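Local coordinates for protein mitochondrial ubiquitin ligase activator of NFKB 1 (Homo sapiens, PDB 6M2D) that acts as a mitochondrial E3 ligase whose zinc-binding RING domain, the part present here, helps pass ubiquitin from an E2 conjugating enzyme to substrate proteins, at residues S27-E30 / C31-L35. Residues are numbered along the deposited sequence; the frame is centred on the assembly and turned at random.
Sequences SCTE and CYRAL. With ZN (zinc ion), chain G.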
loop_
_atom_site.group_PDB
_atom_site.type_symbol
_atom_site.label_atom_id
_atom_site.label_comp_id
_atom_site.label_asym_id
_atom_site.label_seq_id
_atom_site.Cartn_x
_atom_site.Cartn_y
_atom_site.Cartn_z
ATOM N N SER A 27 -1.115 1.853 -1.573
ATOM C CA SER A 27 0.234 1.848 -2.118
ATOM C C SER A 27 0.313 1.029 -3.401
ATOM O O SER A 27 -0.452 0.083 -3.603
ATOM C CB SER A 27 1.235 1.297 -1.080
ATOM O OG SER A 27 2.471 0.954 -1.686
ATOM N N CYS A 28 1.252 1.408 -4.270
ATOM C CA CYS A 28 1.629 0.552 -5.380
ATOM C C CYS A 28 2.603 -0.512 -4.891
ATOM O O CYS A 28 3.081 -0.472 -3.753
ATOM C CB CYS A 28 2.261 1.363 -6.506
ATOM S SG CYS A 28 3.917 2.002 -6.125
ATOM N N THR A 29 2.923 -1.466 -5.771
ATOM C CA THR A 29 3.753 -2.589 -5.339
ATOM C C THR A 29 5.205 -2.169 -5.127
ATOM O O THR A 29 5.863 -2.650 -4.197
ATOM C CB THR A 29 3.677 -3.738 -6.348
ATOM O OG1 THR A 29 2.315 -3.945 -6.740
ATOM C CG2 THR A 29 4.202 -5.017 -5.712
ATOM N N GLU A 30 5.725 -1.278 -5.977
ATOM C CA GLU A 30 7.119 -0.859 -5.840
ATOM C C GLU A 30 7.351 -0.140 -4.520
ATOM O O GLU A 30 8.367 -0.362 -3.850
ATOM C CB GLU A 30 7.520 0.030 -7.019
ATOM C CG GLU A 30 8.300 -0.701 -8.107
ATOM C CD GLU A 30 8.768 0.225 -9.219
ATOM O OE1 GLU A 30 8.835 1.453 -8.985
ATOM O OE2 GLU A 30 9.054 -0.279 -10.330
ATOM N N CYS A 31 6.404 0.699 -4.112
ATOM C CA CYS A 31 6.579 1.438 -2.868
ATOM C C CYS A 31 6.515 0.508 -1.665
ATOM O O CYS A 31 7.244 0.706 -0.683
ATOM C CB CYS A 31 5.528 2.536 -2.774
ATOM S SG CYS A 31 5.986 3.965 -3.774
ATOM N N TYR A 32 5.653 -0.515 -1.716
ATOM C CA TYR A 32 5.621 -1.493 -0.636
ATOM C C TYR A 32 6.985 -2.149 -0.462
ATOM O O TYR A 32 7.504 -2.249 0.656
ATOM C CB TYR A 32 4.562 -2.563 -0.898
ATOM C CG TYR A 32 4.805 -3.728 0.023
ATOM C CD1 TYR A 32 4.550 -3.608 1.384
ATOM C CD2 TYR A 32 5.349 -4.922 -0.446
ATOM C CE1 TYR A 32 4.799 -4.645 2.250
ATOM C CE2 TYR A 32 5.602 -5.977 0.415
ATOM C CZ TYR A 32 5.322 -5.830 1.762
ATOM O OH TYR A 32 5.561 -6.868 2.631
ATOM N N ARG A 33 7.570 -2.628 -1.561
ATOM C CA ARG A 33 8.887 -3.244 -1.487
ATOM C C ARG A 33 9.921 -2.275 -0.928
ATOM O O ARG A 33 10.817 -2.676 -0.177
ATOM C CB ARG A 33 9.308 -3.733 -2.871
ATOM C CG ARG A 33 8.671 -5.051 -3.284
ATOM C CD ARG A 33 9.346 -5.618 -4.526
ATOM N NE ARG A 33 8.437 -5.611 -5.669
ATOM C CZ ARG A 33 8.592 -4.846 -6.746
ATOM N NH1 ARG A 33 9.637 -4.030 -6.836
ATOM N NH2 ARG A 33 7.704 -4.899 -7.735
ATOM N N ALA A 34 9.805 -0.993 -1.272
ATOM C CA ALA A 34 10.779 -0.002 -0.841
ATOM C C ALA A 34 10.586 0.448 0.601
ATOM O O ALA A 34 11.462 1.149 1.123
ATOM C CB ALA A 34 10.733 1.217 -1.769
ATOM N N LEU A 35 9.486 0.068 1.253
ATOM C CA LEU A 35 9.216 0.555 2.597
ATOM C C LEU A 35 10.340 0.130 3.537
ATOM O O LEU A 35 10.849 -0.993 3.432
ATOM C CB LEU A 35 7.877 0.023 3.117
ATOM C CG LEU A 35 6.560 0.581 2.563
ATOM C CD1 LEU A 35 5.364 -0.143 3.167
ATOM C CD2 LEU A 35 6.446 2.067 2.829
HETATM ZN ZN ZN G . 4.073 4.096 -5.037
#
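Cys31 and Cys28 illustrate how a CxxC pair can bind metal and start a helix at once. Their sulfurs reach the same zinc ion, Cys28 SG at 2.4 Å and Cys31 SG at 2.3 Å, and Cys7 and Cys10 complete the site. Cys28 is also the N-cap, its SG accepting a long, fairly straight bond from Cys31 N at 3.5 Å. Just before the cap, Ser27 OG gives a short bond of 2.6 Å to a lone pair of Cys28 O, which takes a second donor, Tyr32 N. With an alanine here, Cys28 O would probably lose one of its two donors, and a small gap would open beside Cys31 CB, 3.6 Å from Ser27 OG. Glu30 is tied to the next turn through its backbone, Ala34 N donating to Glu30 O at 3.0 Å, while Arg33 N bonds to Thr29 O. The Arg33 side chain bends back at chi3 (-113°), so that Glu30 CA and Thr29 O lie on one side of its guanidinium plane, offset toward the rim. Arg33 NH1 thereby comes to 3.8 Å from Glu30 CG, alongside the aliphatic part of that chain. The carboxylate stays apart, Glu30 OE2 being 5.2 Å from Arg33 NH1, its plane turned 63° from the guanidinium, so any attraction is loose. Within the RING finger, Thr29, in helix 29-34, touches Cys17, and Ser27, just before it, touches Phe19, both on strand 17-20, while Tyr32 meets Ile48 just ahead of strand 50-53.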